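Local coordinates for protein 3-phytase (Klebsiella pneumoniae, PDB 2WNH) that probably removes phosphate groups from phytate (inositol hexakisphosphate), starting at the 3-position, as a member of the histidine acid phosphatase family, at residues L22-I27 with T213-W218; V65-E70 with G318-L323; A233-I238 with G344-R349. The protein carries 3 engineered substitutions. All blocks are in the same frame, centred on the assembly; numbering follows the deposited sequence.

Contact 1: L22-I27 with T213-W218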
loop_
_atom_site.group_PDB
_atom_site.type_symbol
_atom_site.label_atom_id
_atom_site.label_comp_id
_atom_site.label_asym_id
_atom_site.label_seq_id
_atom_site.Cartn_x
_atom_site.Cartn_y
_atom_site.Cartn_z
ATOM N N LEU B 22 20.440 16.293 -16.159
ATOM C CA LEU B 22 19.897 17.387 -16.965
ATOM C C LEU B 22 18.769 16.826 -17.827
ATOM O O LEU B 22 19.030 16.122 -18.805
ATOM C CB LEU B 22 21.002 18.014 -17.853
ATOM C CG LEU B 22 20.528 19.153 -18.794
ATOM C CD1 LEU B 22 19.978 20.365 -18.007
ATOM C CD2 LEU B 22 21.638 19.591 -19.759
ATOM N N SER B 23 17.532 17.187 -17.486
ATOM C CA SER B 23 16.336 16.672 -18.122
ATOM C C SER B 23 15.742 17.710 -19.060
ATOM O O SER B 23 15.763 18.901 -18.747
ATOM C CB SER B 23 15.285 16.369 -17.052
ATOM O OG SER B 23 14.084 15.847 -17.629
ATOM N N ARG B 24 15.168 17.245 -20.174
ATOM C CA ARG B 24 14.322 18.090 -21.002
ATOM C C ARG B 24 12.966 18.136 -20.325
ATOM O O ARG B 24 12.572 17.185 -19.627
ATOM C CB ARG B 24 14.161 17.491 -22.422
ATOM C CG ARG B 24 13.452 18.447 -23.385
ATOM C CD ARG B 24 13.112 17.804 -24.734
ATOM N NE ARG B 24 12.232 18.721 -25.497
ATOM C CZ ARG B 24 11.624 18.424 -26.649
ATOM N NH1 ARG B 24 11.807 17.242 -27.220
ATOM N NH2 ARG B 24 10.808 19.316 -27.221
ATOM N N HIS B 25 12.237 19.222 -20.542
ATOM C CA HIS B 25 10.828 19.232 -20.137
ATOM C C HIS B 25 10.047 18.116 -20.863
ATOM O O HIS B 25 10.517 17.545 -21.859
ATOM C CB HIS B 25 10.231 20.614 -20.387
ATOM C CG HIS B 25 10.302 21.037 -21.816
ATOM N ND1 HIS B 25 9.507 20.487 -22.800
ATOM C CD2 HIS B 25 11.083 21.962 -22.428
ATOM C CE1 HIS B 25 9.796 21.056 -23.961
ATOM N NE2 HIS B 25 10.749 21.952 -23.762
ATOM N N GLY B 26 8.887 17.768 -20.319
ATOM C CA GLY B 26 8.011 16.781 -20.944
ATOM C C GLY B 26 7.246 17.350 -22.132
ATOM O O GLY B 26 7.509 18.471 -22.589
ATOM N N ILE B 27 6.302 16.556 -22.632
ATOM C CA ILE B 27 5.521 16.919 -23.820
ATOM C C ILE B 27 4.794 18.263 -23.682
ATOM O O ILE B 27 4.164 18.547 -22.668
ATOM C CB ILE B 27 4.517 15.793 -24.168
ATOM C CG1 ILE B 27 5.270 14.466 -24.385
ATOM C CG2 ILE B 27 3.617 16.183 -25.371
ATOM C CD1 ILE B 27 4.382 13.251 -24.215
ATOM N N THR B 213 6.696 19.168 -33.752
ATOM C CA THR B 213 5.258 19.213 -33.430
ATOM C C THR B 213 4.564 17.859 -33.686
ATOM O O THR B 213 3.745 17.402 -32.867
ATOM C CB THR B 213 4.548 20.348 -34.206
ATOM O OG1 THR B 213 5.200 21.601 -33.929
ATOM C CG2 THR B 213 3.065 20.434 -33.827
ATOM N N LEU B 214 4.887 17.230 -34.813
ATOM C CA LEU B 214 4.328 15.912 -35.123
ATOM C C LEU B 214 4.822 14.865 -34.128
ATOM O O LEU B 214 4.032 14.056 -33.642
ATOM C CB LEU B 214 4.637 15.515 -36.573
ATOM C CG LEU B 214 4.019 16.460 -37.618
ATOM C CD1 LEU B 214 4.542 16.068 -38.984
ATOM C CD2 LEU B 214 2.494 16.431 -37.619
ATOM N N ARG B 215 6.125 14.890 -33.825
ATOM C CA ARG B 215 6.696 13.960 -32.848
ATOM C C ARG B 215 6.043 14.123 -31.480
ATOM O O ARG B 215 5.724 13.131 -30.806
ATOM C CB ARG B 215 8.210 14.172 -32.712
ATOM C CG ARG B 215 8.846 13.305 -31.601
ATOM C CD ARG B 215 8.947 14.089 -30.269
ATOM N NE ARG B 215 10.137 14.947 -30.296
ATOM C CZ ARG B 215 11.380 14.486 -30.207
ATOM N NH1 ARG B 215 11.608 13.189 -30.056
ATOM N NH2 ARG B 215 12.409 15.322 -30.279
ATOM N N LEU B 216 5.879 15.375 -31.059
ATOM C CA LEU B 216 5.206 15.679 -29.779
ATOM C C LEU B 216 3.731 15.254 -29.793
ATOM O O LEU B 216 3.271 14.616 -28.836
ATOM C CB LEU B 216 5.355 17.170 -29.409
ATOM C CG LEU B 216 6.773 17.597 -28.988
ATOM C CD1 LEU B 216 6.892 19.111 -28.987
ATOM C CD2 LEU B 216 7.170 16.996 -27.640
ATOM N N GLY B 217 3.001 15.551 -30.875
ATOM C CA GLY B 217 1.603 15.063 -31.014
ATOM C C GLY B 217 1.427 13.540 -30.992
ATOM O O GLY B 217 0.429 13.043 -30.421
ATOM N N TRP B 218 2.364 12.810 -31.622
ATOM C CA TRP B 218 2.421 11.338 -31.540
ATOM C C TRP B 218 2.594 10.922 -30.081
ATOM O O TRP B 218 1.849 10.092 -29.542
ATOM C CB TRP B 218 3.572 10.733 -32.376
ATOM C CG TRP B 218 3.547 9.209 -32.301
ATOM C CD1 TRP B 218 4.262 8.401 -31.448
ATOM C CD2 TRP B 218 2.693 8.338 -33.057
ATOM N NE1 TRP B 218 3.916 7.078 -31.649
ATOM C CE2 TRP B 218 2.968 7.012 -32.641
ATOM C CE3 TRP B 218 1.746 8.550 -34.078
ATOM C CZ2 TRP B 218 2.307 5.896 -33.191
ATOM C CZ3 TRP B 218 1.085 7.429 -34.629
ATOM C CH2 TRP B 218 1.377 6.124 -34.181
#
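R24 and R215 meet at their guanidinium ends, R24 NH1 lying 3.7 Å from R215 NH2, while I27 and L216 make the apolar half of the contact. The two arginine chains run past each other in opposite directions. R215 NH2 comes to the edge of the R24 group, near its plane, and the two guanidinium planes are 61° apart. What gathers them is E212, one turn before L216 on the same helix: one carboxylate oxygen forms a salt bridge with R24 NH2 and the other with R215 NH2. R24 NH1 is also bonded to I315 O, and R215 NH1 to N314 OD1, so both groups are probably held firmly in rotation. With CG anti to the backbone N (chi1 -172°) and the chain extended from CG to NE, R24 reaches from its strand to the helix; R215 bends at chi2 and chi3 to arrive there.

Segment 22-27 carries the first part of the RHGxRxP signature of histidine acid phosphatases, where strand 14-24 runs into the signature loop; in relatives the histidine corresponding to H25 is the phosphate-accepting nucleophile. Its ring is set by ND1, which donates to G26 O at 2.8 Å along a lone pair, in the ring plane and nearly straight (174°). R24 CG lies over the centre of one face of the H25 ring, 4.3 Å above its plane.

Among the apolar atoms, I27 CG2 lies 4.3 Å from L216 CD2 and touches the backbone carbonyl L216 O at 3.8 Å. Branched aliphatic residues suit this buried junction, and L216 CD1 also reaches R24 NH2, 4.3 Å away.

Contact 2: V65-E70 with G318-L323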
loop_
_atom_site.group_PDB
_atom_site.type_symbol
_atom_site.label_atom_id
_atom_site.label_comp_id
_atom_site.label_asym_id
_atom_site.label_seq_id
_atom_site.Cartn_x
_atom_site.Cartn_y
_atom_site.Cartn_z
ATOM N N VAL B 65 6.131 11.541 -14.678
ATOM C CA VAL B 65 5.947 10.798 -13.423
ATOM C C VAL B 65 6.398 9.341 -13.559
ATOM O O VAL B 65 7.070 8.805 -12.645
ATOM C CB VAL B 65 4.464 10.846 -12.919
ATOM C CG1 VAL B 65 4.200 9.821 -11.747
ATOM C CG2 VAL B 65 4.077 12.283 -12.460
ATOM N N ASN B 66 6.044 8.697 -14.677
ATOM C CA ASN B 66 6.406 7.266 -14.872
ATOM C C ASN B 66 7.922 7.066 -14.840
ATOM O O ASN B 66 8.449 6.174 -14.172
ATOM C CB ASN B 66 5.867 6.715 -16.197
ATOM C CG ASN B 66 4.339 6.545 -16.217
ATOM O OD1 ASN B 66 3.742 6.485 -17.292
ATOM N ND2 ASN B 66 3.723 6.463 -15.067
ATOM N N LYS B 67 8.635 7.928 -15.546
ATOM C CA LYS B 67 10.095 7.874 -15.533
ATOM C C LYS B 67 10.660 8.176 -14.125
ATOM O O LYS B 67 11.534 7.438 -13.641
ATOM C CB LYS B 67 10.628 8.841 -16.607
ATOM C CG LYS B 67 12.162 8.838 -16.800
ATOM C CD LYS B 67 12.790 9.849 -15.891
ATOM C CE LYS B 67 14.269 10.056 -16.212
ATOM N NZ LYS B 67 14.702 11.231 -15.358
ATOM N N GLY B 68 10.156 9.229 -13.471
ATOM C CA GLY B 68 10.604 9.604 -12.124
ATOM C C GLY B 68 10.366 8.473 -11.107
ATOM O O GLY B 68 11.194 8.228 -10.226
ATOM N N ARG B 69 9.241 7.797 -11.227
ATOM C CA ARG B 69 8.899 6.718 -10.281
ATOM C C ARG B 69 9.888 5.571 -10.393
ATOM O O ARG B 69 10.437 5.112 -9.381
ATOM C CB ARG B 69 7.481 6.185 -10.533
ATOM C CG ARG B 69 7.101 5.018 -9.601
ATOM C CD ARG B 69 5.712 4.437 -9.884
ATOM N NE ARG B 69 4.620 5.420 -10.015
ATOM C CZ ARG B 69 4.393 6.453 -9.207
ATOM N NH1 ARG B 69 5.217 6.736 -8.195
ATOM N NH2 ARG B 69 3.351 7.248 -9.448
ATOM N N GLU B 70 10.155 5.134 -11.620
ATOM C CA GLU B 70 11.110 4.032 -11.813
ATOM C C GLU B 70 12.528 4.465 -11.390
ATOM O O GLU B 70 13.267 3.676 -10.801
ATOM C CB GLU B 70 11.054 3.537 -13.254
ATOM C CG GLU B 70 9.664 3.031 -13.672
ATOM C CD GLU B 70 9.163 1.842 -12.848
ATOM O OE1 GLU B 70 9.992 1.002 -12.419
ATOM O OE2 GLU B 70 7.932 1.736 -12.652
ATOM N N GLY B 318 11.057 14.701 -21.859
ATOM C CA GLY B 318 11.371 14.023 -20.610
ATOM C C GLY B 318 12.619 13.143 -20.659
ATOM O O GLY B 318 12.862 12.376 -19.733
ATOM N N SER B 319 13.422 13.251 -21.720
ATOM C CA SER B 319 14.685 12.522 -21.793
ATOM C C SER B 319 15.729 13.257 -20.937
ATOM O O SER B 319 15.515 14.413 -20.564
ATOM C CB SER B 319 15.162 12.444 -23.245
ATOM O OG SER B 319 15.524 13.739 -23.723
ATOM N N SER B 320 16.832 12.595 -20.595
ATOM C CA SER B 320 17.854 13.274 -19.792
ATOM C C SER B 320 19.265 12.769 -20.045
ATOM O O SER B 320 19.455 11.641 -20.482
ATOM C CB SER B 320 17.531 13.211 -18.300
ATOM O OG SER B 320 17.686 11.903 -17.802
ATOM N N LEU B 321 20.219 13.664 -19.770
ATOM C CA LEU B 321 21.645 13.394 -19.770
ATOM C C LEU B 321 22.040 13.226 -18.301
ATOM O O LEU B 321 21.709 14.067 -17.454
ATOM C CB LEU B 321 22.364 14.605 -20.387
ATOM C CG LEU B 321 23.855 14.504 -20.642
ATOM C CD1 LEU B 321 24.190 13.307 -21.538
ATOM C CD2 LEU B 321 24.268 15.818 -21.328
ATOM N N VAL B 322 22.743 12.142 -17.996
ATOM C CA VAL B 322 23.100 11.847 -16.614
ATOM C C VAL B 322 24.600 11.664 -16.446
ATOM O O VAL B 322 25.225 10.928 -17.221
ATOM C CB VAL B 322 22.368 10.585 -16.074
ATOM C CG1 VAL B 322 22.797 10.314 -14.610
ATOM C CG2 VAL B 322 20.844 10.731 -16.184
ATOM N N LEU B 323 25.145 12.264 -15.380
ATOM C CA LEU B 323 26.495 11.931 -14.899
ATOM C C LEU B 323 26.361 11.276 -13.519
ATOM O O LEU B 323 25.690 11.822 -12.641
ATOM C CB LEU B 323 27.325 13.199 -14.728
ATOM C CG LEU B 323 27.355 14.192 -15.890
ATOM C CD1 LEU B 323 28.147 15.452 -15.470
ATOM C CD2 LEU B 323 27.933 13.553 -17.132
HETATM O O HOH W 1 13.584 13.171 -17.153
#
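K67 leaves helix 58-77 with CG anti to its backbone nitrogen (chi1 -176°) and turns once, at chi2 (-90°), before running straight to NZ, which brings the ammonium towards G318 and S320. On the other segment S320 OG sits between the backbone N and the carbonyl carbon (chi1 70°), facing the lysine.

The direct approach is loose: NZ of K67 stays 3.9 Å from S320 OG, and CE of K67 is 4.4 Å from G318 O. A water fills the link between them. It accepts from K67 NZ at 2.9 Å and donates to G318 O at 2.8 Å, tying the helix to the turn that precedes strand 320-328. G318 has a positive phi, a conformation that its missing side chain makes easy, and this turn presents the carbonyl to the water.

Stronger partners lie just outside. K67 NZ forms salt bridges with E21 and E71, and E21 also accepts from S320 OG, which is bonded to Q341 as well. A long, flexible lysine suits this place because it can carry charge from the helix to a glutamate in the sheet, while the short serine hydroxyl reaches the same glutamate, E21.

The arrangement is that of a helix packed on a sheet in the alpha/beta domain of histidine phosphatases, its buried charge paired with strand 14-24, just ahead of the loop that carries the RHGxRxP signature.

Contact 3: A233-I238 with G344-R349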
loop_
_atom_site.group_PDB
_atom_site.type_symbol
_atom_site.label_atom_id
_atom_site.label_comp_id
_atom_site.label_asym_id
_atom_site.label_seq_id
_atom_site.Cartn_x
_atom_site.Cartn_y
_atom_site.Cartn_z
ATOM N N ALA B 233 -0.082 7.211 -39.050
ATOM C CA ALA B 233 -0.776 6.211 -38.247
ATOM C C ALA B 233 0.133 5.232 -37.500
ATOM O O ALA B 233 -0.343 4.434 -36.694
ATOM C CB ALA B 233 -1.757 5.463 -39.118
ATOM N N GLN B 234 1.432 5.258 -37.779
ATOM C CA GLN B 234 2.379 4.427 -37.043
ATOM C C GLN B 234 3.651 5.180 -36.676
ATOM O O GLN B 234 3.991 6.173 -37.317
ATOM C CB GLN B 234 2.717 3.142 -37.803
ATOM C CG GLN B 234 3.000 3.330 -39.281
ATOM C CD GLN B 234 3.166 2.003 -40.014
ATOM O OE1 GLN B 234 2.399 1.687 -40.929
ATOM N NE2 GLN B 234 4.168 1.219 -39.614
ATOM N N ALA B 235 4.334 4.691 -35.639
ATOM C CA ALA B 235 5.537 5.336 -35.102
ATOM C C ALA B 235 6.648 5.464 -36.147
ATOM O O ALA B 235 7.388 6.448 -36.160
ATOM C CB ALA B 235 6.054 4.586 -33.856
ATOM N N SER B 236 6.755 4.470 -37.020
ATOM C CA SER B 236 7.797 4.457 -38.058
ATOM C C SER B 236 7.704 5.688 -38.954
ATOM O O SER B 236 8.711 6.165 -39.472
ATOM C CB SER B 236 7.683 3.185 -38.894
ATOM O OG SER B 236 6.460 3.169 -39.606
ATOM N N GLN B 237 6.496 6.206 -39.142
ATOM C CA GLN B 237 6.300 7.395 -39.961
ATOM C C GLN B 237 6.829 8.658 -39.294
ATOM O O GLN B 237 7.229 9.594 -39.981
ATOM C CB GLN B 237 4.832 7.592 -40.288
ATOM C CG GLN B 237 4.288 6.587 -41.276
ATOM C CD GLN B 237 2.804 6.746 -41.439
ATOM O OE1 GLN B 237 2.033 6.372 -40.559
ATOM N NE2 GLN B 237 2.386 7.321 -42.564
ATOM N N ILE B 238 6.803 8.702 -37.960
ATOM C CA ILE B 238 7.452 9.807 -37.240
ATOM C C ILE B 238 8.962 9.663 -37.369
ATOM O O ILE B 238 9.657 10.633 -37.702
ATOM C CB ILE B 238 7.023 9.852 -35.742
ATOM C CG1 ILE B 238 5.524 10.142 -35.632
ATOM C CG2 ILE B 238 7.837 10.894 -34.942
ATOM C CD1 ILE B 238 5.117 11.529 -36.085
ATOM N N GLY B 344 10.980 5.350 -25.877
ATOM C CA GLY B 344 10.573 5.247 -27.302
ATOM C C GLY B 344 9.231 5.909 -27.618
ATOM O O GLY B 344 8.444 6.234 -26.722
ATOM N N LEU B 345 8.978 6.125 -28.915
ATOM C CA LEU B 345 7.788 6.841 -29.362
ATOM C C LEU B 345 6.483 6.169 -28.921
ATOM O O LEU B 345 5.560 6.847 -28.450
ATOM C CB LEU B 345 7.801 6.955 -30.894
ATOM C CG LEU B 345 8.789 7.977 -31.440
ATOM C CD1 LEU B 345 9.075 7.640 -32.906
ATOM C CD2 LEU B 345 8.261 9.390 -31.294
ATOM N N ASP B 346 6.392 4.858 -29.097
ATOM C CA ASP B 346 5.140 4.189 -28.718
ATOM C C ASP B 346 4.984 4.093 -27.197
ATOM O O ASP B 346 3.867 4.186 -26.690
ATOM C CB ASP B 346 4.962 2.830 -29.416
ATOM C CG ASP B 346 4.434 2.976 -30.849
ATOM O OD1 ASP B 346 3.795 4.022 -31.170
ATOM O OD2 ASP B 346 4.677 2.053 -31.642
ATOM N N ASP B 347 6.095 3.946 -26.478
ATOM C CA ASP B 347 6.062 3.903 -25.002
ATOM C C ASP B 347 5.529 5.223 -24.427
ATOM O O ASP B 347 4.744 5.215 -23.463
ATOM C CB ASP B 347 7.440 3.531 -24.433
ATOM C CG ASP B 347 7.694 2.004 -24.466
ATOM O OD1 ASP B 347 6.795 1.219 -24.866
ATOM O OD2 ASP B 347 8.787 1.584 -24.076
ATOM N N LEU B 348 5.927 6.347 -25.031
ATOM C CA LEU B 348 5.420 7.664 -24.615
ATOM C C LEU B 348 3.938 7.767 -24.943
ATOM O O LEU B 348 3.150 8.155 -24.095
ATOM C CB LEU B 348 6.184 8.792 -25.318
ATOM C CG LEU B 348 7.600 8.976 -24.787
ATOM C CD1 LEU B 348 8.390 9.871 -25.759
ATOM C CD2 LEU B 348 7.641 9.559 -23.366
ATOM N N ARG B 349 3.565 7.388 -26.173
ATOM C CA ARG B 349 2.175 7.452 -26.596
ATOM C C ARG B 349 1.275 6.621 -25.677
ATOM O O ARG B 349 0.161 7.046 -25.348
ATOM C CB ARG B 349 2.034 6.983 -28.049
ATOM C CG ARG B 349 0.626 7.193 -28.623
ATOM C CD ARG B 349 0.598 6.959 -30.123
ATOM N NE ARG B 349 -0.759 7.098 -30.666
ATOM C CZ ARG B 349 -1.326 8.238 -31.057
ATOM N NH1 ARG B 349 -0.660 9.393 -30.991
ATOM N NH2 ARG B 349 -2.572 8.224 -31.551
HETATM O O HOH W 2 3.227 2.568 -34.062
#
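A235 and L345 stand at the closest approach of two short helices, their CA atoms 6.3 Å apart. In 344-349, G344 occupies the N-cap position and its carbonyl accepts from L348 N, after which R349 N bonds to L345 O at 3.1 Å. The turn before the other helix is held by Q237, whose OE1 accepts from both A233 N (2.7 Å) and Q234 N.

The small methyl of A235 allows the close approach: its CB lies 4.2 Å from L345 CB and 3.6 Å from each carboxylate oxygen of D346. A water bridges the same neighbours, accepting from A235 N and donating to D346 OD2, both at 2.9 Å. Deeper in, I238 and L345 cross obliquely. I238 CG1 stands anti to the carbonyl carbon (chi1 -64°), which leaves CG2 anti to the backbone N, where it meets L345 CD2 at 4.0 Å.

W218, on helix 204-219, packs against A235, I238 and L345 and gives its indole N-H weakly to D346 OD1, while R349 makes a cation-pi contact with its ring. R349 NE also reaches G115 O of the second subunit, so helix 345-349 joins the helices around W218 to a subunit interface.

Overall arrangement
From the N terminus, strand 14-24 enters contact 1, which closes a long loop of 185 residues, richer in helix than in strand, when helix 204-219 returns to R24 and I27. Before that closure helix 58-77 opens contact 2, which ends on strand 320-328; the two loops therefore cross. They are joined directly where strands 14-24 and 320-328 pair antiparallel, as in the bond from L22 N to L321 O. Contact 3 begins only after contact 1 has closed, between 233-238 and 344-349, and crosses contact 2. W218 links it to contact 1. Together the three tie the central sheet and its flanking helix to the helical region beyond the signature loop.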